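Local coordinates for NIPSNAP domain protein (Burkholderia xenovorans, PDB 5K9F) that is of unknown function but belongs to the NIPSNAP family of dimeric alpha-beta barrel proteins and holds oxamic acid in a largely aromatic pocket, at residues M9-R14 against L103-F108; S24-L29 against G89-M94; S28-E33 against P82-F87; A36-A41 against A76-N81; G40-L45 against Q61-D66. One frame throughout, in Å; residues are numbered along the deposited sequence.

Contact 1: residues M9-R14 against L103-F108; sequences MLVEQR and LTPAPF
The P105 ring touches M9 and V11 with its CG and CD atoms. CD lies 3.2 Å from M9 O, while CG meets V11 CG2 at 4.0 Å and comes within 4.2 Å of M9 CE. The flat groups lie at the two ends, beyond the touching residues. The R14 guanidinium receives E12 at its edge: NH1 donates to OE2 of E12 over 2.8 Å, almost in the guanidinium plane and on the syn side of the carboxylate, though 27° out of the carboxylate plane. The F108 ring has A106 CB over one face, and it meets Y48 and Y30 of the second subunit.

Between the strands, V11 and L103 form an antiparallel hydrogen-bonded pair. V11 N donates to L103 O at 3.0 Å, and L103 N to V11 O at 2.7 Å. Both residues are apolar and point to the same face of the sheet. L103 CG stands opposite the carbonyl carbon (chi1 -52°), from where CD1 extends to Q13 NE2. The amide of Q13 finds its main partner in Q13 of the second subunit.

P105 has no N-H to give, and M9 O takes a weak bond from a water also held by T104 OG1. The proline thus probably ends the pairing with strand 10-18, while L103, T104 and P105 pair with a strand of the second subunit and carry the sheet across the interface.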
# COMPACT_ATOMS: atom_id res chain seq x y z
N MET A 9 -29.67 -7.55 1.83
CA MET A 9 -29.22 -6.19 2.09
C MET A 9 -27.84 -5.95 1.47
O MET A 9 -26.98 -6.82 1.43
CB MET A 9 -29.19 -5.91 3.60
CG MET A 9 -28.76 -4.48 3.97
SD MET A 9 -28.96 -3.99 5.71
CE MET A 9 -27.67 -4.94 6.54
N LEU A 10 -27.65 -4.75 0.93
CA LEU A 10 -26.35 -4.30 0.44
C LEU A 10 -25.77 -3.34 1.46
O LEU A 10 -26.42 -2.36 1.83
CB LEU A 10 -26.52 -3.60 -0.91
CG LEU A 10 -25.29 -2.99 -1.55
CD1 LEU A 10 -24.38 -4.09 -2.03
CD2 LEU A 10 -25.72 -2.07 -2.69
N VAL A 11 -24.54 -3.60 1.91
CA VAL A 11 -23.92 -2.78 2.94
C VAL A 11 -22.77 -1.98 2.33
O VAL A 11 -21.93 -2.53 1.61
CB VAL A 11 -23.44 -3.64 4.12
CG1 VAL A 11 -22.67 -2.81 5.10
CG2 VAL A 11 -24.65 -4.27 4.82
N GLU A 12 -22.75 -0.68 2.60
CA GLU A 12 -21.65 0.17 2.16
C GLU A 12 -20.81 0.59 3.35
O GLU A 12 -21.35 1.06 4.35
CB GLU A 12 -22.18 1.41 1.43
CG GLU A 12 -21.04 2.33 1.02
CD GLU A 12 -21.52 3.60 0.32
OE1 GLU A 12 -22.74 3.86 0.33
OE2 GLU A 12 -20.66 4.34 -0.23
N GLN A 13 -19.49 0.40 3.25
CA GLN A 13 -18.57 0.88 4.29
C GLN A 13 -17.74 2.00 3.69
O GLN A 13 -16.93 1.76 2.78
CB GLN A 13 -17.67 -0.22 4.84
CG GLN A 13 -16.76 0.34 5.95
CD GLN A 13 -16.03 -0.71 6.76
OE1 GLN A 13 -15.64 -0.45 7.90
NE2 GLN A 13 -15.80 -1.87 6.18
N ARG A 14 -17.92 3.22 4.19
CA ARG A 14 -17.22 4.40 3.69
C ARG A 14 -16.17 4.83 4.70
O ARG A 14 -16.42 4.79 5.91
CB ARG A 14 -18.16 5.57 3.45
CG ARG A 14 -19.17 5.35 2.40
CD ARG A 14 -20.15 6.51 2.36
NE ARG A 14 -19.62 7.75 1.80
CZ ARG A 14 -19.49 7.98 0.49
NH1 ARG A 14 -19.80 7.05 -0.42
NH2 ARG A 14 -19.04 9.15 0.07
N LEU A 103 -20.32 -4.49 0.61
CA LEU A 103 -20.25 -5.73 1.36
C LEU A 103 -21.60 -6.43 1.35
O LEU A 103 -22.64 -5.79 1.27
CB LEU A 103 -19.86 -5.46 2.82
CG LEU A 103 -18.61 -4.62 3.06
CD1 LEU A 103 -18.44 -4.35 4.57
CD2 LEU A 103 -17.35 -5.30 2.48
N THR A 104 -21.56 -7.76 1.47
CA THR A 104 -22.78 -8.55 1.60
C THR A 104 -22.80 -9.25 2.95
O THR A 104 -21.80 -9.87 3.33
CB THR A 104 -22.85 -9.59 0.49
OG1 THR A 104 -22.92 -8.93 -0.77
CG2 THR A 104 -24.10 -10.47 0.68
N PRO A 105 -23.89 -9.16 3.71
CA PRO A 105 -23.94 -9.88 4.98
C PRO A 105 -23.98 -11.39 4.76
O PRO A 105 -24.64 -11.89 3.85
CB PRO A 105 -25.25 -9.39 5.62
CG PRO A 105 -25.61 -8.14 4.88
CD PRO A 105 -25.07 -8.31 3.49
N ALA A 106 -23.25 -12.11 5.62
CA ALA A 106 -23.44 -13.54 5.74
C ALA A 106 -24.87 -13.81 6.22
O ALA A 106 -25.50 -12.95 6.83
CB ALA A 106 -22.42 -14.12 6.71
N PRO A 107 -25.40 -15.01 5.94
CA PRO A 107 -26.79 -15.30 6.31
C PRO A 107 -27.09 -15.13 7.80
O PRO A 107 -28.21 -14.78 8.17
CB PRO A 107 -26.97 -16.76 5.87
CG PRO A 107 -25.98 -16.93 4.76
CD PRO A 107 -24.80 -16.06 5.10
N PHE A 108 -26.11 -15.39 8.66
CA PHE A 108 -26.25 -15.33 10.11
C PHE A 108 -25.90 -13.97 10.69
O PHE A 108 -25.95 -13.80 11.91
CB PHE A 108 -25.36 -16.40 10.74
CG PHE A 108 -23.92 -16.29 10.33
CD1 PHE A 108 -23.07 -15.40 10.97
CD2 PHE A 108 -23.43 -17.04 9.27
CE1 PHE A 108 -21.75 -15.27 10.57
CE2 PHE A 108 -22.10 -16.92 8.87
CZ PHE A 108 -21.26 -16.03 9.52
O HOH W 1 -25.52 -7.85 -1.39

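Contact 2: residues S24-L29 against G89-M94; sequences STFLSL and GRAGSM
M94 reaches across to T25, F26 and L29 and touches all three with the end of its thioether. SD lies 3.9 Å from T25 CG2 and the same distance from F26 CB, while CE meets L29 CD2, also at 3.9 Å. The chain is straight as far as SD and then bends (chi3 -90°), which turns the terminal methyl toward L29 and F26. A flexible, polarisable thioether is well suited to such an uneven surface of methyl, ring and backbone.

A91 fills the next place. Its CB packs on L29 CD2 at 3.8 Å and approaches F26 CE2 at 4.2 Å, and its small size lets the backbones draw together, with CA atoms of F26 and A91 6.7 Å apart. L29 supplies the branched counterpart: CG lies trans to the backbone N (chi1 -174°), which sends CD2 out to the methyls of A91 and M94.

Further out, M94 N is bonded to A91 O at 3.2 Å, which helps keep the two residues on the same side. The F26 ring also touches Y48 of strand 45-51 and the bound oxamic acid.

The segments thus meet by apolar contact, with R90 NE paired to E33 alongside as a salt bridge between the same two helices. F26 links the contact directly to the ligand pocket, which is consistent with an apolar wall beside the small acid.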
# COMPACT_ATOMS: atom_id res chain seq x y z
N SER A 24 -12.96 15.26 16.23
CA SER A 24 -14.02 15.70 17.14
C SER A 24 -14.78 16.89 16.57
O SER A 24 -16.00 16.98 16.74
CB SER A 24 -13.44 16.02 18.52
OG SER A 24 -12.57 17.12 18.47
N THR A 25 -14.09 17.79 15.87
CA THR A 25 -14.77 18.92 15.24
C THR A 25 -15.72 18.43 14.15
O THR A 25 -16.87 18.90 14.06
CB THR A 25 -13.75 19.89 14.65
OG1 THR A 25 -12.93 20.41 15.70
CG2 THR A 25 -14.43 21.04 13.94
N PHE A 26 -15.26 17.49 13.33
CA PHE A 26 -16.11 16.95 12.26
C PHE A 26 -17.34 16.26 12.84
O PHE A 26 -18.46 16.49 12.37
CB PHE A 26 -15.30 15.97 11.40
CG PHE A 26 -16.09 15.38 10.26
CD1 PHE A 26 -16.82 14.21 10.44
CD2 PHE A 26 -16.10 15.98 9.02
CE1 PHE A 26 -17.56 13.67 9.42
CE2 PHE A 26 -16.82 15.45 7.97
CZ PHE A 26 -17.56 14.29 8.17
N LEU A 27 -17.14 15.41 13.85
CA LEU A 27 -18.27 14.65 14.39
C LEU A 27 -19.29 15.57 15.05
O LEU A 27 -20.50 15.33 14.95
CB LEU A 27 -17.78 13.60 15.39
CG LEU A 27 -17.02 12.44 14.75
CD1 LEU A 27 -16.50 11.50 15.84
CD2 LEU A 27 -17.91 11.69 13.75
N SER A 28 -18.83 16.62 15.73
CA SER A 28 -19.76 17.57 16.34
C SER A 28 -20.55 18.33 15.28
O SER A 28 -21.77 18.52 15.42
CB SER A 28 -19.00 18.54 17.23
OG SER A 28 -18.50 17.88 18.38
N LEU A 29 -19.87 18.78 14.23
CA LEU A 29 -20.54 19.52 13.16
C LEU A 29 -21.52 18.63 12.41
O LEU A 29 -22.64 19.05 12.09
CB LEU A 29 -19.50 20.11 12.21
CG LEU A 29 -19.96 21.04 11.10
CD1 LEU A 29 -20.62 22.29 11.65
CD2 LEU A 29 -18.76 21.40 10.24
N GLY A 89 -20.42 22.15 2.30
CA GLY A 89 -19.57 23.32 2.18
C GLY A 89 -18.86 23.67 3.47
O GLY A 89 -17.69 24.05 3.46
N ARG A 90 -19.54 23.51 4.60
CA ARG A 90 -18.95 23.88 5.89
C ARG A 90 -18.02 22.80 6.43
O ARG A 90 -17.04 23.13 7.11
CB ARG A 90 -20.05 24.17 6.91
CG ARG A 90 -20.94 25.36 6.55
CD ARG A 90 -21.91 25.70 7.66
NE ARG A 90 -22.95 24.69 7.84
CZ ARG A 90 -24.10 24.66 7.17
NH1 ARG A 90 -24.36 25.60 6.28
NH2 ARG A 90 -24.98 23.70 7.40
N ALA A 91 -18.29 21.53 6.15
CA ALA A 91 -17.50 20.44 6.71
C ALA A 91 -16.43 19.92 5.77
O ALA A 91 -15.49 19.25 6.22
CB ALA A 91 -18.41 19.26 7.10
N GLY A 92 -16.53 20.23 4.47
CA GLY A 92 -15.75 19.51 3.48
C GLY A 92 -14.26 19.72 3.58
O GLY A 92 -13.49 18.81 3.26
N SER A 93 -13.82 20.90 4.04
CA SER A 93 -12.40 21.19 4.10
C SER A 93 -11.65 20.27 5.06
O SER A 93 -10.43 20.15 4.96
CB SER A 93 -12.15 22.65 4.47
OG SER A 93 -12.36 22.92 5.85
N MET A 94 -12.36 19.60 5.98
CA MET A 94 -11.68 18.67 6.88
C MET A 94 -11.37 17.33 6.21
O MET A 94 -10.58 16.56 6.75
CB MET A 94 -12.53 18.43 8.14
CG MET A 94 -12.57 19.63 9.06
SD MET A 94 -13.62 19.38 10.51
CE MET A 94 -15.18 19.97 9.89

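Contact 3: residues S28-E33 against P82-F87; sequences SLYEAE and PQWKSF. With OXM (oxamic acid), chain B.
Y30 and F87 meet obliquely, their rings inclined at 57° with centroids 5.9 Å apart. The closest approach is between Y30 CD1 and F87 CZ at 3.6 Å, and this CZ lies at the edge of the tyrosine ring. W84 CH2 comes to the edge of the same ring farther along, 4.4 Å from Y30 CE1.

Beside this cluster lies oxamic acid. Its amide oxygen O1 is 3.8 Å from F87 CE2, at the edge and in the plane of that ring, and 3.6 Å from W84 CH2. Its N1 lies in the plane of the W84 indole, off the edge. Ring C-H groups carry a slight positive charge, so aromatic edges probably suit a ligand oxygen better than ring faces would.

F87 is the bridge of the contact. With CG trans to the backbone N (chi1 163°), its ring reaches over to helix 28-33, where CE1 lies 3.8 Å from L29 O and CD1 3.8 Å from E33 CB. Large rings suit the spacing of the two helix segments, which run nearly antiparallel at 164° with their axes 11.2 Å apart.

Around the contact, the hydroxyl of Y30 is hydrogen-bonded to Q38 of helix 35-42, and its ring stacks on Y48 of strand 45-51 and meets F108 of the second subunit. W84 packs on I37 and Q38, so helices 23-33, 35-42 and 82-91 close together over the sheet around the ligand.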
# COMPACT_ATOMS: atom_id res chain seq x y z
N SER A 28 -18.83 16.62 15.73
CA SER A 28 -19.76 17.57 16.34
C SER A 28 -20.55 18.33 15.28
O SER A 28 -21.77 18.52 15.42
CB SER A 28 -19.00 18.54 17.23
OG SER A 28 -18.50 17.88 18.38
N LEU A 29 -19.87 18.78 14.23
CA LEU A 29 -20.54 19.52 13.16
C LEU A 29 -21.52 18.63 12.41
O LEU A 29 -22.64 19.05 12.09
CB LEU A 29 -19.50 20.11 12.21
CG LEU A 29 -19.96 21.04 11.10
CD1 LEU A 29 -20.62 22.29 11.65
CD2 LEU A 29 -18.76 21.40 10.24
N TYR A 30 -21.11 17.39 12.12
CA TYR A 30 -21.99 16.44 11.45
C TYR A 30 -23.23 16.15 12.28
O TYR A 30 -24.36 16.18 11.78
CB TYR A 30 -21.22 15.15 11.14
CG TYR A 30 -22.11 14.06 10.55
CD1 TYR A 30 -22.56 14.13 9.24
CD2 TYR A 30 -22.53 12.98 11.33
CE1 TYR A 30 -23.38 13.15 8.71
CE2 TYR A 30 -23.36 12.00 10.81
CZ TYR A 30 -23.77 12.08 9.49
OH TYR A 30 -24.59 11.10 8.97
N GLU A 31 -23.06 15.87 13.58
CA GLU A 31 -24.22 15.54 14.39
C GLU A 31 -25.20 16.71 14.43
O GLU A 31 -26.42 16.51 14.42
CB GLU A 31 -23.81 15.15 15.81
CG GLU A 31 -25.00 14.67 16.66
CD GLU A 31 -24.62 14.22 18.06
OE1 GLU A 31 -23.42 14.18 18.39
OE2 GLU A 31 -25.54 13.89 18.84
N ALA A 32 -24.68 17.93 14.45
CA ALA A 32 -25.55 19.10 14.58
C ALA A 32 -26.22 19.47 13.26
O ALA A 32 -27.35 19.97 13.27
CB ALA A 32 -24.75 20.29 15.11
N GLU A 33 -25.55 19.24 12.12
CA GLU A 33 -25.99 19.81 10.85
C GLU A 33 -26.17 18.80 9.72
O GLU A 33 -26.81 19.15 8.72
CB GLU A 33 -24.99 20.88 10.37
CG GLU A 33 -24.73 21.98 11.38
CD GLU A 33 -23.91 23.12 10.80
OE1 GLU A 33 -23.58 23.07 9.59
OE2 GLU A 33 -23.60 24.08 11.54
N PRO A 82 -30.61 21.03 -0.69
CA PRO A 82 -29.89 22.29 -0.45
C PRO A 82 -29.27 22.39 0.93
O PRO A 82 -28.19 22.99 1.07
CB PRO A 82 -30.97 23.36 -0.67
CG PRO A 82 -31.97 22.70 -1.52
CD PRO A 82 -31.99 21.26 -1.14
N GLN A 83 -29.90 21.84 1.96
CA GLN A 83 -29.28 21.88 3.28
C GLN A 83 -28.08 20.95 3.37
O GLN A 83 -27.12 21.24 4.09
CB GLN A 83 -30.31 21.54 4.36
CG GLN A 83 -31.38 22.61 4.54
CD GLN A 83 -32.28 22.34 5.73
OE1 GLN A 83 -32.85 21.25 5.86
NE2 GLN A 83 -32.42 23.33 6.60
N TRP A 84 -28.11 19.83 2.64
CA TRP A 84 -26.94 18.97 2.61
C TRP A 84 -25.77 19.68 1.93
O TRP A 84 -24.63 19.62 2.41
CB TRP A 84 -27.25 17.66 1.88
CG TRP A 84 -26.07 16.73 1.82
CD1 TRP A 84 -25.37 16.37 0.70
CD2 TRP A 84 -25.45 16.04 2.92
NE1 TRP A 84 -24.36 15.50 1.04
CE2 TRP A 84 -24.40 15.27 2.39
CE3 TRP A 84 -25.71 15.98 4.29
CZ2 TRP A 84 -23.57 14.47 3.20
CZ3 TRP A 84 -24.90 15.18 5.09
CH2 TRP A 84 -23.85 14.43 4.54
N LYS A 85 -26.04 20.33 0.81
CA LYS A 85 -24.99 21.07 0.11
C LYS A 85 -24.35 22.11 1.02
O LYS A 85 -23.12 22.29 1.01
CB LYS A 85 -25.56 21.75 -1.14
CG LYS A 85 -25.95 20.80 -2.27
CD LYS A 85 -26.56 21.59 -3.42
CE LYS A 85 -26.94 20.69 -4.59
NZ LYS A 85 -27.59 21.47 -5.68
N SER A 86 -25.16 22.79 1.84
CA SER A 86 -24.62 23.77 2.77
C SER A 86 -23.70 23.11 3.78
O SER A 86 -22.59 23.60 4.04
CB SER A 86 -25.75 24.51 3.48
OG SER A 86 -26.45 25.34 2.57
N PHE A 87 -24.14 21.99 4.36
CA PHE A 87 -23.29 21.28 5.32
C PHE A 87 -22.00 20.81 4.67
O PHE A 87 -20.92 20.92 5.27
CB PHE A 87 -24.05 20.10 5.93
CG PHE A 87 -23.16 19.11 6.59
CD1 PHE A 87 -22.56 19.39 7.82
CD2 PHE A 87 -22.87 17.89 5.99
CE1 PHE A 87 -21.72 18.48 8.42
CE2 PHE A 87 -22.02 16.98 6.58
CZ PHE A 87 -21.45 17.28 7.80
C1 OXM B . -20.21 13.54 4.44
N1 OXM B . -20.50 12.44 3.76
O1 OXM B . -20.46 13.68 5.66
C2 OXM B . -19.52 14.66 3.78
O2 OXM B . -19.18 15.64 4.49
O3 OXM B . -19.29 14.63 2.55

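Contact 4: residues A36-A41 against A76-N81; sequences AIQAGA and AILSGN
L78 packs against I37, Q38 and A41 of helix 35-42, and this is the tight part of the contact. Its CB touches A41 CB at 3.9 Å; the methyl group of alanine is small enough for the CA atoms of A41 and L78 to approach to 5.7 Å. The two branches then divide the rest. CD1 sits 3.9 Å from I37 CG2, with the side chains crossing at about a right angle, and CD2 lies against CG and NE2 of Q38, 3.9 Å from each. This fork reaches helix 35-42 because CG of L78 is trans to the backbone N (chi1 175°).

Toward solvent the fit is looser at I77, an exposed residue whose CG2 comes no nearer to A41 CB than 4.4 Å. N81 forms a partly exposed polar edge, resting its amide carbon CG against I37 CG2 at 4.0 Å. The amide oxygen is used elsewhere: OD1 accepts a bond from W84 N and a weak one from Q83 N. Asparagine suits this place, since it caps the next helix while its amide covers the isoleucine.

On the buried side, Q38 combines two roles. Its CG packs on the leucine, whereas OE1 is hydrogen-bonded to the hydroxyl of Y30 and the side chain touches oxamic acid.

The N-cap at N81 marks the turn between helices 68-79 and 82-91, and the helices lie on one face of a four-stranded antiparallel sheet of strand order 2-3-1-4, a ferredoxin-like fold consistent with the dimeric alpha-beta barrel family.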
# COMPACT_ATOMS: atom_id res chain seq x y z
N ALA A 36 -29.21 14.29 10.63
CA ALA A 36 -30.64 14.11 10.40
C ALA A 36 -30.95 14.10 8.91
O ALA A 36 -31.76 13.28 8.45
CB ALA A 36 -31.43 15.22 11.10
N ILE A 37 -30.28 14.96 8.13
CA ILE A 37 -30.51 15.00 6.69
C ILE A 37 -30.02 13.72 6.03
O ILE A 37 -30.74 13.09 5.24
CB ILE A 37 -29.82 16.23 6.08
CG1 ILE A 37 -30.39 17.52 6.68
CG2 ILE A 37 -29.97 16.23 4.57
CD1 ILE A 37 -29.51 18.72 6.42
N GLN A 38 -28.79 13.31 6.35
CA GLN A 38 -28.19 12.15 5.68
C GLN A 38 -28.91 10.86 6.06
O GLN A 38 -29.21 10.04 5.20
CB GLN A 38 -26.70 12.05 6.02
CG GLN A 38 -26.07 10.87 5.28
CD GLN A 38 -24.55 10.86 5.35
OE1 GLN A 38 -23.96 11.09 6.41
NE2 GLN A 38 -23.91 10.60 4.21
N ALA A 39 -29.17 10.66 7.36
CA ALA A 39 -29.89 9.46 7.77
C ALA A 39 -31.31 9.47 7.22
O ALA A 39 -31.85 8.41 6.87
CB ALA A 39 -29.91 9.36 9.30
N GLY A 40 -31.93 10.64 7.14
CA GLY A 40 -33.27 10.72 6.57
C GLY A 40 -33.31 10.29 5.12
O GLY A 40 -34.24 9.61 4.69
N ALA A 41 -32.28 10.67 4.35
CA ALA A 41 -32.25 10.33 2.93
C ALA A 41 -31.82 8.89 2.70
O ALA A 41 -32.40 8.20 1.85
CB ALA A 41 -31.31 11.28 2.20
N ALA A 76 -28.78 10.28 -4.74
CA ALA A 76 -29.10 11.44 -5.56
C ALA A 76 -30.05 12.37 -4.83
O ALA A 76 -29.96 13.60 -4.96
CB ALA A 76 -29.69 11.01 -6.90
N ILE A 77 -30.98 11.81 -4.05
CA ILE A 77 -31.85 12.64 -3.22
C ILE A 77 -31.02 13.45 -2.24
O ILE A 77 -31.25 14.65 -2.06
CB ILE A 77 -32.89 11.77 -2.49
CG1 ILE A 77 -33.92 11.23 -3.49
CG2 ILE A 77 -33.58 12.58 -1.38
CD1 ILE A 77 -34.82 10.17 -2.93
N LEU A 78 -30.03 12.82 -1.62
CA LEU A 78 -29.21 13.53 -0.65
C LEU A 78 -28.36 14.59 -1.33
O LEU A 78 -28.30 15.74 -0.86
CB LEU A 78 -28.33 12.53 0.10
CG LEU A 78 -27.33 13.14 1.07
CD1 LEU A 78 -28.06 13.86 2.20
CD2 LEU A 78 -26.43 12.03 1.58
N SER A 79 -27.72 14.23 -2.44
CA SER A 79 -26.81 15.15 -3.13
C SER A 79 -27.51 16.40 -3.62
O SER A 79 -26.89 17.47 -3.70
CB SER A 79 -26.13 14.45 -4.30
OG SER A 79 -25.26 13.43 -3.86
N GLY A 80 -28.79 16.30 -3.96
CA GLY A 80 -29.53 17.45 -4.40
C GLY A 80 -30.19 18.27 -3.31
O GLY A 80 -30.84 19.27 -3.61
N ASN A 81 -30.02 17.88 -2.05
CA ASN A 81 -30.69 18.57 -0.96
C ASN A 81 -29.95 19.87 -0.63
O ASN A 81 -28.75 19.83 -0.33
CB ASN A 81 -30.74 17.66 0.26
CG ASN A 81 -31.45 18.28 1.45
OD1 ASN A 81 -30.97 19.25 2.04
ND2 ASN A 81 -32.57 17.68 1.84

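Contact 5: residues G40-L45 against Q61-D66; sequences GALGRL and QLWGFD
L42 and L45 hold the W63 indole between them, and their torsions explain how. L45 has CG trans to its backbone N (chi1 178°), which brings CD1 over one face, 3.7 Å from the centroid of the six-membered ring of W63. L42 has CG opposite the carbonyl carbon (chi1 -63°), and its CD1 stands over the other face, 3.9 Å from the same centroid. Both are CH-pi contacts close to the ring normal. A hydrogen bond helps fix the ring's rotation: NE1 of W63 donates to Q61 OE1 at 2.7 Å, nearly straight and in the ring plane.

The chain leaves helix 35-42 at G43, whose positive phi suits glycine, and turns into strand 45-51. G64 N donates to R44 O at 2.9 Å, and L45 with W63 forms an antiparallel non-hydrogen-bonded pair. G64 has no side chain, and the R44 guanidinium uses that space: it lies with one face over G64 O and turns its edge to D66, where NH1 and OD1 make a weak salt bridge of 3.5 Å. A water accepts from R44 N and can donate to G64 O.

Leucines on both faces of the indole, with its N-H satisfied from the same strand, give a buried group of well-defined orientation. The long, weak ion pair with exposed D66 probably adds little, so leucine-indole packing and strand pairing probably carry the contact.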
# COMPACT_ATOMS: atom_id res chain seq x y z
N GLY A 40 -31.93 10.64 7.14
CA GLY A 40 -33.27 10.72 6.57
C GLY A 40 -33.31 10.29 5.12
O GLY A 40 -34.24 9.61 4.69
N ALA A 41 -32.28 10.67 4.35
CA ALA A 41 -32.25 10.33 2.93
C ALA A 41 -31.82 8.89 2.70
O ALA A 41 -32.40 8.20 1.85
CB ALA A 41 -31.31 11.28 2.20
N LEU A 42 -30.78 8.44 3.40
CA LEU A 42 -30.19 7.14 3.11
C LEU A 42 -30.91 6.00 3.81
O LEU A 42 -30.92 4.87 3.29
CB LEU A 42 -28.71 7.14 3.50
CG LEU A 42 -27.84 8.13 2.73
CD1 LEU A 42 -26.35 7.94 3.06
CD2 LEU A 42 -28.06 8.03 1.23
N GLY A 43 -31.49 6.20 4.99
CA GLY A 43 -32.40 5.19 5.51
C GLY A 43 -32.00 4.30 6.68
O GLY A 43 -32.77 4.19 7.64
N ARG A 44 -30.85 3.64 6.62
CA ARG A 44 -30.41 2.72 7.67
C ARG A 44 -28.93 2.90 7.98
O ARG A 44 -28.08 2.31 7.31
CB ARG A 44 -30.71 1.29 7.24
CG ARG A 44 -30.46 0.22 8.30
CD ARG A 44 -31.30 -1.03 8.01
NE ARG A 44 -31.06 -1.59 6.68
CZ ARG A 44 -31.94 -1.56 5.68
NH1 ARG A 44 -31.63 -2.09 4.50
NH2 ARG A 44 -33.13 -1.00 5.85
N LEU A 45 -28.63 3.69 9.02
CA LEU A 45 -27.26 3.78 9.53
C LEU A 45 -26.97 2.57 10.39
O LEU A 45 -27.71 2.29 11.35
CB LEU A 45 -27.08 5.07 10.34
CG LEU A 45 -25.70 5.29 10.98
CD1 LEU A 45 -24.63 5.39 9.91
CD2 LEU A 45 -25.72 6.56 11.84
N GLN A 61 -18.10 4.76 8.25
CA GLN A 61 -19.55 4.64 8.37
C GLN A 61 -20.05 3.44 7.58
O GLN A 61 -19.54 3.13 6.51
CB GLN A 61 -20.27 5.91 7.91
CG GLN A 61 -19.86 6.45 6.58
CD GLN A 61 -20.29 7.88 6.39
OE1 GLN A 61 -21.40 8.15 5.94
NE2 GLN A 61 -19.42 8.82 6.76
N LEU A 62 -21.04 2.76 8.14
CA LEU A 62 -21.69 1.64 7.46
C LEU A 62 -23.16 1.97 7.27
O LEU A 62 -23.84 2.37 8.22
CB LEU A 62 -21.53 0.34 8.24
CG LEU A 62 -20.12 -0.26 8.16
CD1 LEU A 62 -19.20 0.34 9.21
CD2 LEU A 62 -20.19 -1.78 8.29
N TRP A 63 -23.63 1.80 6.04
CA TRP A 63 -25.02 2.05 5.67
C TRP A 63 -25.60 0.81 5.01
O TRP A 63 -24.92 0.14 4.23
CB TRP A 63 -25.12 3.22 4.68
CG TRP A 63 -24.68 4.53 5.23
CD1 TRP A 63 -23.42 5.07 5.17
CD2 TRP A 63 -25.48 5.48 5.95
NE1 TRP A 63 -23.40 6.30 5.80
CE2 TRP A 63 -24.65 6.56 6.29
CE3 TRP A 63 -26.83 5.50 6.35
CZ2 TRP A 63 -25.12 7.67 7.00
CZ3 TRP A 63 -27.29 6.60 7.04
CH2 TRP A 63 -26.44 7.66 7.37
N GLY A 64 -26.86 0.51 5.32
CA GLY A 64 -27.56 -0.63 4.74
C GLY A 64 -28.61 -0.17 3.73
O GLY A 64 -29.40 0.73 4.02
N PHE A 65 -28.61 -0.82 2.56
CA PHE A 65 -29.54 -0.48 1.49
C PHE A 65 -30.28 -1.73 1.01
O PHE A 65 -29.73 -2.83 1.00
CB PHE A 65 -28.81 0.15 0.31
CG PHE A 65 -28.14 1.45 0.64
CD1 PHE A 65 -28.87 2.62 0.71
CD2 PHE A 65 -26.77 1.49 0.87
CE1 PHE A 65 -28.25 3.83 1.01
CE2 PHE A 65 -26.14 2.69 1.19
CZ PHE A 65 -26.88 3.86 1.25
N ASP A 66 -31.54 -1.53 0.61
CA ASP A 66 -32.32 -2.64 0.06
C ASP A 66 -31.69 -3.18 -1.22
O ASP A 66 -31.80 -4.38 -1.50
CB ASP A 66 -33.75 -2.19 -0.23
CG ASP A 66 -34.51 -1.79 1.01
OD1 ASP A 66 -34.13 -2.24 2.11
OD2 ASP A 66 -35.51 -1.05 0.88
O HOH W 2 -31.61 2.28 3.42
O HOH W 3 -28.80 3.54 4.54

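Contact 1 joins the first and last strands, 10-18 and 95-105, and the other four contacts are nested in the chain between them. Contacts 2 and 3, centred 8 Å apart, share helices 23-33 and 82-91; contacts 4 and 5, 10 Å apart, share helix 35-42. Contacts 1 and 5 lie on neighbouring strands of the same antiparallel sheet, their centres 11 Å apart, and both touch the second subunit. Contacts 1 and 2 stand on opposite sides of the chain's centre, 27 Å apart. Contact 4 bonds to contact 3 through Q38 and Y30, so the helical layer around oxamic acid is tied together above a sheet that runs on into the second subunit.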